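Local structure of nudix hydrolase DR_0079 (Deinococcus radiodurans, 2O5F) at residues Val37-Arg42 / Val66-Ala71; Gln45-Ile50 / Trp139-His144; Asp95-Arg100 / Tyr119-Asp124. The protein hydrolyses nucleoside di- and triphosphates to monophosphates with magnesium as cofactor, with a marked preference for CDP and CTP. All blocks are in the same frame, centred on the assembly; numbering follows the deposited sequence.

Overall arrangement
Strand 35-42 supplies the first half of contact 1, and a short turn leads on to 45-50, the first half of contact 2. The chain returns beside strand 35-42 at 66-71, closing contact 1 at the start of the Nudix box. Since 139-144 comes only much later, contacts 1 and 2 cross along the chain; Ser-67 OG, bonded to Trp-49 O, joins them directly. After helix 78-90, strands 98-105 and 115-122 form the hairpin of contact 3, nested within the long loop that contact 2 closes. Contacts 1 and 3 lie in one mixed sheet, linked where strand 115-122 runs parallel to strand 35-42, while contact 2 pairs two strands beside it.

Contact 1: Val37-Arg42 / Val66-Ala71; sequences VNAFLR and VSVGGA
Val-37 and Gly-70 exchange both of their backbone bonds: Val-37 N gives to Gly-70 O over 2.9 Å, and Gly-70 N to Val-37 O over 3.0 Å. Farther along, Ala-39 N reaches Val-68 O at 2.8 Å. The return bond, from Val-68 N to Ala-39 O, is longer at 3.2 Å. This uneven pairing accompanies a classic beta bulge, in which Ser-67 and Val-68 both face Ala-39, just before the chain enters the Nudix box at Gly-69. Beyond the bulge a side chain takes over from the backbone: Leu-41 N donates to Ser-67 OG at 2.9 Å. Serine suits the place because its hydroxyl accepts this bond and also donates to Trp-49 O; with OG beside its own backbone N (chi1 -53°), it lies toward Leu-41. Gly-69 sits opposite Asn-38, where a beta carbon would collide with Asn-38 OD1. Its CA-H approaches Val-37 O, at 3.2 Å between Gly-69 CA and that oxygen, while its N-H goes to Glu-89, an inferred magnesium ligand. On the Asn-38 side, branched Val-66 spans two neighbours, CG2 meeting Asn-38 OD1 and CG1 lying 3.9 Å from Phe-40 CZ, with Leu-162 of helix 159-166 against Val-66.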
ATOM      1  N   VAL A  37       5.456  -0.764  -0.289  1.00 19.40           N
ATOM      2  CA  VAL A  37       4.962   0.381   0.464  1.00 20.22           C
ATOM      3  C   VAL A  37       3.448   0.363   0.296  1.00 19.07           C
ATOM      4  O   VAL A  37       2.928  -0.090  -0.727  1.00 18.21           O
ATOM      5  CB  VAL A  37       5.524   1.736  -0.062  1.00 20.50           C
ATOM      6  CG1 VAL A  37       6.939   1.962   0.458  1.00 23.73           C
ATOM      7  CG2 VAL A  37       5.520   1.752  -1.588  1.00 24.33           C
ATOM      8  N   ASN A  38       2.748   0.834   1.318  1.00 18.09           N
ATOM      9  CA  ASN A  38       1.300   0.890   1.298  1.00 18.92           C
ATOM     10  C   ASN A  38       0.926   2.183   1.999  1.00 19.36           C
ATOM     11  O   ASN A  38       1.619   2.616   2.921  1.00 22.20           O
ATOM     12  CB  ASN A  38       0.694  -0.307   2.039  1.00 19.88           C
ATOM     13  CG  ASN A  38       0.728  -1.590   1.216  1.00 18.33           C
ATOM     14  OD1 ASN A  38       0.164  -1.652   0.130  1.00 19.55           O
ATOM     15  ND2 ASN A  38       1.392  -2.613   1.735  1.00 20.09           N
ATOM     16  N   ALA A  39      -0.143   2.819   1.545  1.00 18.88           N
ATOM     17  CA  ALA A  39      -0.577   4.057   2.175  1.00 18.41           C
ATOM     18  C   ALA A  39      -2.078   4.194   2.091  1.00 19.05           C
ATOM     19  O   ALA A  39      -2.722   3.641   1.200  1.00 19.24           O
ATOM     20  CB  ALA A  39       0.095   5.260   1.518  1.00 15.73           C
ATOM     21  N   PHE A  40      -2.619   4.926   3.055  1.00 18.31           N
ATOM     22  CA  PHE A  40      -4.033   5.190   3.135  1.00 18.16           C
ATOM     23  C   PHE A  40      -4.218   6.694   3.096  1.00 19.34           C
ATOM     24  O   PHE A  40      -3.481   7.434   3.748  1.00 20.27           O
ATOM     25  CB  PHE A  40      -4.609   4.654   4.447  1.00 20.99           C
ATOM     26  CG  PHE A  40      -4.735   3.164   4.491  1.00 21.35           C
ATOM     27  CD1 PHE A  40      -5.681   2.514   3.710  1.00 21.20           C
ATOM     28  CD2 PHE A  40      -3.913   2.406   5.319  1.00 23.03           C
ATOM     29  CE1 PHE A  40      -5.813   1.119   3.753  1.00 22.52           C
ATOM     30  CE2 PHE A  40      -4.034   1.010   5.367  1.00 25.09           C
ATOM     31  CZ  PHE A  40      -4.989   0.371   4.579  1.00 23.93           C
ATOM     32  N   LEU A  41      -5.186   7.134   2.309  1.00 18.98           N
ATOM     33  CA  LEU A  41      -5.523   8.544   2.210  1.00 19.21           C
ATOM     34  C   LEU A  41      -6.732   8.689   3.135  1.00 19.90           C
ATOM     35  O   LEU A  41      -7.772   8.077   2.891  1.00 17.82           O
ATOM     36  CB  LEU A  41      -5.919   8.882   0.772  1.00 18.57           C
ATOM     37  CG  LEU A  41      -6.399  10.311   0.499  1.00 21.80           C
ATOM     38  CD1 LEU A  41      -5.234  11.280   0.673  1.00 20.88           C
ATOM     39  CD2 LEU A  41      -6.950  10.405  -0.919  1.00 21.98           C
ATOM     40  N   ARG A  42      -6.602   9.473   4.203  1.00 19.84           N
ATOM     41  CA  ARG A  42      -7.718   9.650   5.129  1.00 20.51           C
ATOM     42  C   ARG A  42      -8.174  11.103   5.203  1.00 19.20           C
ATOM     43  O   ARG A  42      -7.354  12.018   5.308  1.00 20.65           O
ATOM     44  CB  ARG A  42      -7.341   9.168   6.536  1.00 24.21           C
ATOM     45  CG  ARG A  42      -8.502   9.227   7.525  1.00 30.13           C
ATOM     46  CD  ARG A  42      -8.074   8.862   8.936  1.00 35.23           C
ATOM     47  NE  ARG A  42      -6.997   9.729   9.404  1.00 41.08           N
ATOM     48  CZ  ARG A  42      -6.495   9.708  10.634  1.00 42.67           C
ATOM     49  NH1 ARG A  42      -6.974   8.859  11.536  1.00 45.25           N
ATOM     50  NH2 ARG A  42      -5.507  10.532  10.963  1.00 44.40           N
ATOM     51  N   VAL A  66      -5.467  -0.824  -1.043  1.00 17.37           N
ATOM     52  CA  VAL A  66      -5.009   0.338  -0.286  1.00 18.22           C
ATOM     53  C   VAL A  66      -5.066   1.519  -1.254  1.00 17.56           C
ATOM     54  O   VAL A  66      -5.092   1.335  -2.479  1.00 16.71           O
ATOM     55  CB  VAL A  66      -3.533   0.185   0.202  1.00 19.06           C
ATOM     56  CG1 VAL A  66      -3.435  -0.882   1.281  1.00 20.30           C
ATOM     57  CG2 VAL A  66      -2.631  -0.178  -0.981  1.00 19.98           C
ATOM     58  N   SER A  67      -5.070   2.733  -0.710  1.00 16.82           N
ATOM     59  CA  SER A  67      -5.112   3.942  -1.533  1.00 17.64           C
ATOM     60  C   SER A  67      -3.934   4.002  -2.506  1.00 17.57           C
ATOM     61  O   SER A  67      -4.105   4.323  -3.686  1.00 16.44           O
ATOM     62  CB  SER A  67      -5.076   5.185  -0.642  1.00 19.09           C
ATOM     63  OG  SER A  67      -6.100   5.137   0.355  1.00 21.12           O
ATOM     64  N   VAL A  68      -2.743   3.705  -1.993  1.00 20.46           N
ATOM     65  CA  VAL A  68      -1.506   3.729  -2.784  1.00 22.06           C
ATOM     66  C   VAL A  68      -0.652   2.539  -2.359  1.00 21.62           C
ATOM     67  O   VAL A  68      -0.428   2.333  -1.171  1.00 19.56           O
ATOM     68  CB  VAL A  68      -0.655   4.990  -2.497  1.00 24.12           C
ATOM     69  CG1 VAL A  68       0.434   5.122  -3.549  1.00 27.09           C
ATOM     70  CG2 VAL A  68      -1.527   6.221  -2.445  1.00 26.00           C
ATOM     71  N   GLY A  69      -0.161   1.763  -3.317  1.00 21.19           N
ATOM     72  CA  GLY A  69       0.666   0.631  -2.943  1.00 21.88           C
ATOM     73  C   GLY A  69       1.493   0.062  -4.073  1.00 23.54           C
ATOM     74  O   GLY A  69       1.062   0.058  -5.223  1.00 23.80           O
ATOM     75  N   GLY A  70       2.686  -0.424  -3.748  1.00 23.05           N
ATOM     76  CA  GLY A  70       3.533  -1.003  -4.773  1.00 22.93           C
ATOM     77  C   GLY A  70       4.873  -1.448  -4.235  1.00 22.74           C
ATOM     78  O   GLY A  70       5.267  -1.076  -3.128  1.00 21.23           O
ATOM     79  N   ALA A  71       5.585  -2.239  -5.032  1.00 23.18           N
ATOM     80  CA  ALA A  71       6.888  -2.737  -4.638  1.00 23.63           C
ATOM     81  C   ALA A  71       7.948  -1.645  -4.694  1.00 25.02           C
ATOM     82  O   ALA A  71       7.888  -0.752  -5.536  1.00 24.01           O
ATOM     83  CB  ALA A  71       7.293  -3.904  -5.542  1.00 26.45           C
TER

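Contact 2: Gln45-Ile50 / Trp139-His144; sequences QGQLWI and WLTPEH
Leu-140 O receives the N-H of Leu-48 in a short, nearly straight bond, 2.8 Å from Leu-48 N, and the CA-H of Gln-47 approaches the same oxygen, with Gln-47 CA 3.4 Å away. Leu-140 N returns a bond to Leu-48 O at 3.0 Å, completing an antiparallel hydrogen-bonded pair. At the neighbouring non-hydrogen-bonded pair two tryptophans meet. Trp-49 swings its ring opposite its own backbone N (chi1 -169°), which turns an edge of the indole onto one face of Trp-139 in an edge-to-face pair, the five-membered rings inclined at 65°. Trp-49 CD1 lies over the pyrrole part, 3.6 Å from Trp-139 NE1, while Trp-49 CB sits almost squarely over the six-membered ring, a CH-pi contact 3.8 Å from its centroid. Gln-47 O comes to the rim of the same indole near its plane, 3.5 Å from Trp-139 CE3. Tryptophan is broad enough to meet all of these and still donate from NE1 to Thr-126 OG1. A leucine in place of Trp-139 would probably leave Trp-49 CB and CD1 without the ring face they rest on and Thr-126 without its indole donor. On the face of Leu-48 and Leu-140 the contacts are apolar: Leu-48 CD1 touches Pro-142 CG, and Ile-50 CB packs on Leu-140 CD1. Thr-141 then N-caps helix 142-151, its OG1 accepting from His-144 N. Strand 136-140 thus passes through Thr-141 into that helix, while Trp-49 and Trp-139 both lean on Leu-41 of strand 35-42.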
ATOM      1  N   GLN A  45     -13.108  13.260   7.918  1.00 26.45           N
ATOM      2  CA  GLN A  45     -14.285  12.527   8.362  1.00 26.72           C
ATOM      3  C   GLN A  45     -13.902  11.144   8.890  1.00 27.76           C
ATOM      4  O   GLN A  45     -14.758  10.381   9.326  1.00 27.88           O
ATOM      5  CB  GLN A  45     -15.273  12.399   7.197  1.00 31.91           C
ATOM      6  CG  GLN A  45     -16.015  13.692   6.860  1.00 35.54           C
ATOM      7  CD  GLN A  45     -16.214  13.889   5.358  1.00 40.33           C
ATOM      8  OE1 GLN A  45     -15.414  14.560   4.690  1.00 41.68           O
ATOM      9  NE2 GLN A  45     -17.276  13.292   4.818  1.00 40.23           N
ATOM     10  N   GLY A  46     -12.611  10.830   8.855  1.00 24.74           N
ATOM     11  CA  GLY A  46     -12.157   9.535   9.330  1.00 25.84           C
ATOM     12  C   GLY A  46     -12.382   8.410   8.330  1.00 25.35           C
ATOM     13  O   GLY A  46     -12.368   7.235   8.694  1.00 26.24           O
ATOM     14  N   GLN A  47     -12.596   8.770   7.069  1.00 23.95           N
ATOM     15  CA  GLN A  47     -12.813   7.783   6.014  1.00 21.07           C
ATOM     16  C   GLN A  47     -11.525   7.606   5.212  1.00 18.93           C
ATOM     17  O   GLN A  47     -10.718   8.523   5.110  1.00 18.09           O
ATOM     18  CB  GLN A  47     -13.928   8.254   5.081  1.00 21.14           C
ATOM     19  CG  GLN A  47     -15.278   8.427   5.761  1.00 24.46           C
ATOM     20  CD  GLN A  47     -16.266   9.161   4.880  1.00 25.92           C
ATOM     21  OE1 GLN A  47     -15.956  10.224   4.339  1.00 26.09           O
ATOM     22  NE2 GLN A  47     -17.465   8.611   4.740  1.00 31.62           N
ATOM     23  N   LEU A  48     -11.342   6.419   4.647  1.00 17.56           N
ATOM     24  CA  LEU A  48     -10.166   6.132   3.838  1.00 17.12           C
ATOM     25  C   LEU A  48     -10.615   6.042   2.377  1.00 16.66           C
ATOM     26  O   LEU A  48     -11.675   5.485   2.091  1.00 15.24           O
ATOM     27  CB  LEU A  48      -9.549   4.797   4.276  1.00 18.27           C
ATOM     28  CG  LEU A  48      -9.266   4.596   5.771  1.00 18.71           C
ATOM     29  CD1 LEU A  48      -8.748   3.177   5.995  1.00 21.35           C
ATOM     30  CD2 LEU A  48      -8.241   5.618   6.269  1.00 20.16           C
ATOM     31  N   TRP A  49      -9.839   6.592   1.447  1.00 17.11           N
ATOM     32  CA  TRP A  49     -10.245   6.505   0.047  1.00 17.86           C
ATOM     33  C   TRP A  49      -9.770   5.156  -0.462  1.00 17.98           C
ATOM     34  O   TRP A  49      -8.570   4.915  -0.610  1.00 17.27           O
ATOM     35  CB  TRP A  49      -9.634   7.619  -0.797  1.00 17.96           C
ATOM     36  CG  TRP A  49     -10.249   7.703  -2.174  1.00 20.57           C
ATOM     37  CD1 TRP A  49     -11.473   8.215  -2.498  1.00 22.25           C
ATOM     38  CD2 TRP A  49      -9.678   7.225  -3.402  1.00 21.67           C
ATOM     39  NE1 TRP A  49     -11.700   8.087  -3.855  1.00 21.04           N
ATOM     40  CE2 TRP A  49     -10.615   7.478  -4.430  1.00 20.11           C
ATOM     41  CE3 TRP A  49      -8.464   6.603  -3.730  1.00 20.60           C
ATOM     42  CZ2 TRP A  49     -10.380   7.131  -5.763  1.00 22.17           C
ATOM     43  CZ3 TRP A  49      -8.226   6.258  -5.067  1.00 22.13           C
ATOM     44  CH2 TRP A  49      -9.186   6.525  -6.062  1.00 21.90           C
ATOM     45  N   ILE A  50     -10.723   4.277  -0.736  1.00 16.83           N
ATOM     46  CA  ILE A  50     -10.397   2.927  -1.172  1.00 17.71           C
ATOM     47  C   ILE A  50     -10.683   2.709  -2.646  1.00 17.96           C
ATOM     48  O   ILE A  50     -11.843   2.715  -3.073  1.00 18.54           O
ATOM     49  CB  ILE A  50     -11.195   1.896  -0.335  1.00 17.32           C
ATOM     50  CG1 ILE A  50     -10.879   2.087   1.160  1.00 18.03           C
ATOM     51  CG2 ILE A  50     -10.834   0.484  -0.770  1.00 17.31           C
ATOM     52  CD1 ILE A  50      -9.391   1.931   1.500  1.00 17.70           C
ATOM     53  N   TRP A 139     -14.894   6.833  -0.537  1.00 17.10           N
ATOM     54  CA  TRP A 139     -14.492   7.122   0.830  1.00 19.87           C
ATOM     55  C   TRP A 139     -15.298   6.166   1.698  1.00 21.08           C
ATOM     56  O   TRP A 139     -16.528   6.132   1.635  1.00 22.07           O
ATOM     57  CB  TRP A 139     -14.801   8.575   1.187  1.00 19.86           C
ATOM     58  CG  TRP A 139     -13.908   9.556   0.473  1.00 17.79           C
ATOM     59  CD1 TRP A 139     -14.193  10.251  -0.652  1.00 18.64           C
ATOM     60  CD2 TRP A 139     -12.579   9.941   0.864  1.00 19.00           C
ATOM     61  NE1 TRP A 139     -13.124  11.059  -0.996  1.00 21.07           N
ATOM     62  CE2 TRP A 139     -12.124  10.886  -0.077  1.00 19.52           C
ATOM     63  CE3 TRP A 139     -11.736   9.576   1.923  1.00 19.53           C
ATOM     64  CZ2 TRP A 139     -10.859  11.481   0.007  1.00 18.06           C
ATOM     65  CZ3 TRP A 139     -10.475  10.163   2.009  1.00 17.77           C
ATOM     66  CH2 TRP A 139     -10.052  11.109   1.054  1.00 16.08           C
ATOM     67  N   LEU A 140     -14.598   5.376   2.492  1.00 19.99           N
ATOM     68  CA  LEU A 140     -15.258   4.405   3.335  1.00 21.99           C
ATOM     69  C   LEU A 140     -14.667   4.398   4.721  1.00 22.09           C
ATOM     70  O   LEU A 140     -13.470   4.625   4.907  1.00 21.52           O
ATOM     71  CB  LEU A 140     -15.107   2.999   2.753  1.00 23.62           C
ATOM     72  CG  LEU A 140     -15.655   2.668   1.366  1.00 24.78           C
ATOM     73  CD1 LEU A 140     -15.162   1.281   0.983  1.00 22.58           C
ATOM     74  CD2 LEU A 140     -17.181   2.729   1.354  1.00 25.03           C
ATOM     75  N   THR A 141     -15.519   4.135   5.697  1.00 23.01           N
ATOM     76  CA  THR A 141     -15.063   4.047   7.066  1.00 22.84           C
ATOM     77  C   THR A 141     -14.406   2.677   7.180  1.00 22.64           C
ATOM     78  O   THR A 141     -14.767   1.748   6.462  1.00 19.93           O
ATOM     79  CB  THR A 141     -16.234   4.116   8.040  1.00 23.54           C
ATOM     80  OG1 THR A 141     -17.072   2.965   7.858  1.00 21.54           O
ATOM     81  CG2 THR A 141     -17.046   5.370   7.786  1.00 25.92           C
ATOM     82  N   PRO A 142     -13.419   2.539   8.070  1.00 21.25           N
ATOM     83  CA  PRO A 142     -12.752   1.243   8.231  1.00 22.79           C
ATOM     84  C   PRO A 142     -13.750   0.138   8.572  1.00 21.58           C
ATOM     85  O   PRO A 142     -13.587  -1.006   8.152  1.00 19.98           O
ATOM     86  CB  PRO A 142     -11.776   1.502   9.365  1.00 23.66           C
ATOM     87  CG  PRO A 142     -11.378   2.938   9.110  1.00 24.08           C
ATOM     88  CD  PRO A 142     -12.708   3.594   8.811  1.00 24.05           C
ATOM     89  N   GLU A 143     -14.783   0.491   9.336  1.00 21.94           N
ATOM     90  CA  GLU A 143     -15.816  -0.467   9.737  1.00 21.87           C
ATOM     91  C   GLU A 143     -16.553  -1.056   8.536  1.00 17.90           C
ATOM     92  O   GLU A 143     -16.731  -2.276   8.427  1.00 18.08           O
ATOM     93  CB  GLU A 143     -16.835   0.216  10.652  1.00 26.09           C
ATOM     94  CG  GLU A 143     -17.944  -0.711  11.125  1.00 32.34           C
ATOM     95  CD  GLU A 143     -19.069   0.029  11.823  1.00 37.82           C
ATOM     96  OE1 GLU A 143     -19.861   0.706  11.132  1.00 41.42           O
ATOM     97  OE2 GLU A 143     -19.153  -0.058  13.067  1.00 40.47           O
ATOM     98  N   HIS A 144     -17.001  -0.180   7.643  1.00 18.92           N
ATOM     99  CA  HIS A 144     -17.715  -0.606   6.440  1.00 17.82           C
ATOM    100  C   HIS A 144     -16.791  -1.397   5.511  1.00 16.47           C
ATOM    101  O   HIS A 144     -17.199  -2.391   4.909  1.00 16.31           O
ATOM    102  CB  HIS A 144     -18.275   0.612   5.692  1.00 19.86           C
ATOM    103  CG  HIS A 144     -19.509   1.191   6.309  1.00 22.75           C
ATOM    104  ND1 HIS A 144     -20.036   2.403   5.922  1.00 25.32           N
ATOM    105  CD2 HIS A 144     -20.329   0.719   7.281  1.00 25.22           C
ATOM    106  CE1 HIS A 144     -21.124   2.656   6.630  1.00 27.43           C
ATOM    107  NE2 HIS A 144     -21.322   1.650   7.460  1.00 25.87           N
TER

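Contact 3: Asp95-Arg100 / Tyr119-Asp124; sequences DALSWR and YELRSD
In both Trp-99 and Arg-100, CG is tucked over the residue's own main chain, flanked by N and C (chi1 64° and 71°), and this turns the indole alongside Tyr-119 and the long arginine chain alongside Glu-120. On the indole side, the six-membered ring of Trp-99 meets the tyrosine ring obliquely, Trp-99 CZ3 lying 3.6 Å from Tyr-119 CD1, and Trp-99 CB presses on Leu-121 CD1 at 3.5 Å. Large flat residues and a leucine suit this face because helix 78-90 covers it: Phe-82 stacks on Tyr-119 and stands edge-to-face with Trp-99. Leu-97 CD1 reaches Leu-121 CD2 at 4.1 Å and also touches Ser-123 CB.

The face bearing Arg-100 is polar. Arg-100 and Glu-120 extend side by side, and Arg-100 NH1 forms a salt bridge to Glu-120 OE1 at 2.8 Å, although as a hydrogen bond it is bent and weak, with the guanidinium and carboxylate planes 71° apart. The same OE1 pairs with Arg-42, and OE2 takes a bond from Tyr-167 OH, so this buried carboxylate is gripped at both oxygens, and the two arginines probably stabilise its negative charge.

Between the faces runs antiparallel backbone pairing. Arg-122 N donates to Ser-98 O at 2.8 Å, and Glu-120 N to Arg-100 O at 3.0 Å; the bond from Arg-100 N to Glu-120 O is longer, 3.2 Å. In the four-stranded mixed sheet, strand 98-105 is outermost, and strand 115-122 separates it from strand 35-42, to which Tyr-119 and Leu-121 add backbone bonds.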
ATOM      1  N   ASP A  95       4.580  15.630  -1.284  1.00 35.04           N
ATOM      2  CA  ASP A  95       5.213  16.821  -0.726  1.00 37.09           C
ATOM      3  C   ASP A  95       4.228  17.987  -0.660  1.00 37.29           C
ATOM      4  O   ASP A  95       4.443  18.951   0.074  1.00 37.07           O
ATOM      5  CB  ASP A  95       6.435  17.202  -1.570  1.00 39.58           C
ATOM      6  CG  ASP A  95       7.454  16.077  -1.655  1.00 41.72           C
ATOM      7  OD1 ASP A  95       7.853  15.554  -0.591  1.00 42.93           O
ATOM      8  OD2 ASP A  95       7.864  15.716  -2.779  1.00 45.45           O
ATOM      9  N   ALA A  96       3.139  17.888  -1.419  1.00 36.28           N
ATOM     10  CA  ALA A  96       2.126  18.939  -1.448  1.00 35.94           C
ATOM     11  C   ALA A  96       1.038  18.703  -0.405  1.00 36.07           C
ATOM     12  O   ALA A  96       0.138  19.524  -0.235  1.00 35.66           O
ATOM     13  CB  ALA A  96       1.501  19.022  -2.838  1.00 36.64           C
ATOM     14  N   LEU A  97       1.117  17.576   0.291  1.00 36.05           N
ATOM     15  CA  LEU A  97       0.120  17.264   1.303  1.00 36.36           C
ATOM     16  C   LEU A  97       0.787  16.834   2.603  1.00 35.95           C
ATOM     17  O   LEU A  97       2.006  16.683   2.671  1.00 35.63           O
ATOM     18  CB  LEU A  97      -0.795  16.142   0.808  1.00 37.37           C
ATOM     19  CG  LEU A  97      -1.478  16.331  -0.550  1.00 39.64           C
ATOM     20  CD1 LEU A  97      -2.389  15.142  -0.811  1.00 39.48           C
ATOM     21  CD2 LEU A  97      -2.277  17.624  -0.567  1.00 40.45           C
ATOM     22  N   SER A  98      -0.021  16.642   3.637  1.00 35.04           N
ATOM     23  CA  SER A  98       0.494  16.203   4.923  1.00 34.62           C
ATOM     24  C   SER A  98       0.472  14.672   4.963  1.00 33.02           C
ATOM     25  O   SER A  98      -0.538  14.056   4.622  1.00 32.98           O
ATOM     26  CB  SER A  98      -0.372  16.769   6.052  1.00 35.98           C
ATOM     27  OG  SER A  98      -0.059  16.155   7.293  1.00 39.11           O
ATOM     28  N   TRP A  99       1.591  14.068   5.360  1.00 31.25           N
ATOM     29  CA  TRP A  99       1.698  12.612   5.462  1.00 29.25           C
ATOM     30  C   TRP A  99       2.705  12.212   6.529  1.00 30.24           C
ATOM     31  O   TRP A  99       3.507  13.025   6.988  1.00 28.38           O
ATOM     32  CB  TRP A  99       2.130  11.978   4.134  1.00 27.12           C
ATOM     33  CG  TRP A  99       3.505  12.374   3.675  1.00 28.30           C
ATOM     34  CD1 TRP A  99       3.830  13.465   2.928  1.00 26.98           C
ATOM     35  CD2 TRP A  99       4.742  11.677   3.925  1.00 27.96           C
ATOM     36  NE1 TRP A  99       5.178  13.492   2.693  1.00 27.20           N
ATOM     37  CE2 TRP A  99       5.764  12.408   3.291  1.00 26.13           C
ATOM     38  CE3 TRP A  99       5.076  10.506   4.622  1.00 27.93           C
ATOM     39  CZ2 TRP A  99       7.109  12.015   3.328  1.00 28.45           C
ATOM     40  CZ3 TRP A  99       6.417  10.111   4.660  1.00 29.57           C
ATOM     41  CH2 TRP A  99       7.416  10.869   4.012  1.00 28.39           C
ATOM     42  N   ARG A 100       2.667  10.950   6.925  1.00 29.51           N
ATOM     43  CA  ARG A 100       3.598  10.475   7.929  1.00 30.96           C
ATOM     44  C   ARG A 100       3.614   8.962   7.969  1.00 30.48           C
ATOM     45  O   ARG A 100       2.659   8.306   7.545  1.00 27.89           O
ATOM     46  CB  ARG A 100       3.206  11.001   9.313  1.00 34.88           C
ATOM     47  CG  ARG A 100       1.944  10.371   9.875  1.00 38.86           C
ATOM     48  CD  ARG A 100       1.784  10.689  11.353  1.00 42.99           C
ATOM     49  NE  ARG A 100       0.698   9.931  11.965  1.00 46.46           N
ATOM     50  CZ  ARG A 100      -0.589  10.097  11.676  1.00 47.88           C
ATOM     51  NH1 ARG A 100      -0.959  11.001  10.780  1.00 49.35           N
ATOM     52  NH2 ARG A 100      -1.505   9.355  12.285  1.00 48.08           N
ATOM     53  N   TYR A 119       2.034   4.274   5.241  1.00 21.22           N
ATOM     54  CA  TYR A 119       1.940   5.713   5.446  1.00 20.17           C
ATOM     55  C   TYR A 119       0.495   6.163   5.487  1.00 21.52           C
ATOM     56  O   TYR A 119      -0.403   5.447   5.049  1.00 21.55           O
ATOM     57  CB  TYR A 119       2.615   6.442   4.288  1.00 19.50           C
ATOM     58  CG  TYR A 119       4.064   6.106   4.107  1.00 21.38           C
ATOM     59  CD1 TYR A 119       5.048   6.746   4.866  1.00 21.89           C
ATOM     60  CD2 TYR A 119       4.464   5.145   3.175  1.00 23.26           C
ATOM     61  CE1 TYR A 119       6.390   6.441   4.695  1.00 24.90           C
ATOM     62  CE2 TYR A 119       5.805   4.835   3.001  1.00 24.29           C
ATOM     63  CZ  TYR A 119       6.759   5.485   3.761  1.00 26.20           C
ATOM     64  OH  TYR A 119       8.091   5.182   3.579  1.00 27.48           O
ATOM     65  N   GLU A 120       0.273   7.359   6.015  1.00 21.32           N
ATOM     66  CA  GLU A 120      -1.066   7.920   6.032  1.00 22.84           C
ATOM     67  C   GLU A 120      -0.964   9.294   5.376  1.00 23.97           C
ATOM     68  O   GLU A 120      -0.154  10.126   5.786  1.00 24.76           O
ATOM     69  CB  GLU A 120      -1.607   8.057   7.458  1.00 25.18           C
ATOM     70  CG  GLU A 120      -2.999   8.670   7.498  1.00 26.16           C
ATOM     71  CD  GLU A 120      -3.573   8.756   8.897  1.00 28.73           C
ATOM     72  OE1 GLU A 120      -3.048   9.554   9.706  1.00 32.27           O
ATOM     73  OE2 GLU A 120      -4.539   8.015   9.185  1.00 27.11           O
ATOM     74  N   LEU A 121      -1.765   9.506   4.338  1.00 22.84           N
ATOM     75  CA  LEU A 121      -1.799  10.768   3.607  1.00 25.42           C
ATOM     76  C   LEU A 121      -3.082  11.467   4.053  1.00 25.22           C
ATOM     77  O   LEU A 121      -4.128  10.827   4.167  1.00 26.73           O
ATOM     78  CB  LEU A 121      -1.847  10.492   2.098  1.00 28.55           C
ATOM     79  CG  LEU A 121      -1.305  11.526   1.105  1.00 32.94           C
ATOM     80  CD1 LEU A 121       0.210  11.610   1.253  1.00 32.97           C
ATOM     81  CD2 LEU A 121      -1.660  11.111  -0.330  1.00 34.65           C
ATOM     82  N   ARG A 122      -3.007  12.769   4.320  1.00 26.20           N
ATOM     83  CA  ARG A 122      -4.187  13.518   4.753  1.00 25.46           C
ATOM     84  C   ARG A 122      -4.717  14.450   3.663  1.00 24.50           C
ATOM     85  O   ARG A 122      -3.989  15.309   3.163  1.00 24.22           O
ATOM     86  CB  ARG A 122      -3.868  14.349   6.007  1.00 29.82           C
ATOM     87  CG  ARG A 122      -3.333  13.566   7.199  1.00 32.22           C
ATOM     88  CD  ARG A 122      -4.217  12.370   7.519  1.00 35.92           C
ATOM     89  NE  ARG A 122      -5.622  12.748   7.629  1.00 40.09           N
ATOM     90  CZ  ARG A 122      -6.142  13.409   8.656  1.00 42.31           C
ATOM     91  NH1 ARG A 122      -5.372  13.765   9.677  1.00 42.86           N
ATOM     92  NH2 ARG A 122      -7.429  13.723   8.656  1.00 43.31           N
ATOM     93  N   SER A 123      -5.989  14.279   3.310  1.00 22.36           N
ATOM     94  CA  SER A 123      -6.631  15.109   2.304  1.00 22.44           C
ATOM     95  C   SER A 123      -8.129  14.879   2.259  1.00 23.03           C
ATOM     96  O   SER A 123      -8.598  13.751   2.430  1.00 22.72           O
ATOM     97  CB  SER A 123      -6.068  14.828   0.911  1.00 24.32           C
ATOM     98  OG  SER A 123      -6.705  15.652  -0.059  1.00 25.22           O
ATOM     99  N   ASP A 124      -8.882  15.950   2.035  1.00 21.97           N
ATOM    100  CA  ASP A 124     -10.328  15.833   1.928  1.00 23.47           C
ATOM    101  C   ASP A 124     -10.733  15.804   0.461  1.00 22.59           C
ATOM    102  O   ASP A 124     -11.894  15.599   0.140  1.00 25.08           O
ATOM    103  CB  ASP A 124     -11.022  16.999   2.639  1.00 27.14           C
ATOM    104  CG  ASP A 124     -11.126  16.786   4.138  1.00 29.54           C
ATOM    105  OD1 ASP A 124     -11.748  15.793   4.550  1.00 35.27           O
ATOM    106  OD2 ASP A 124     -10.585  17.603   4.904  1.00 35.94           O
TER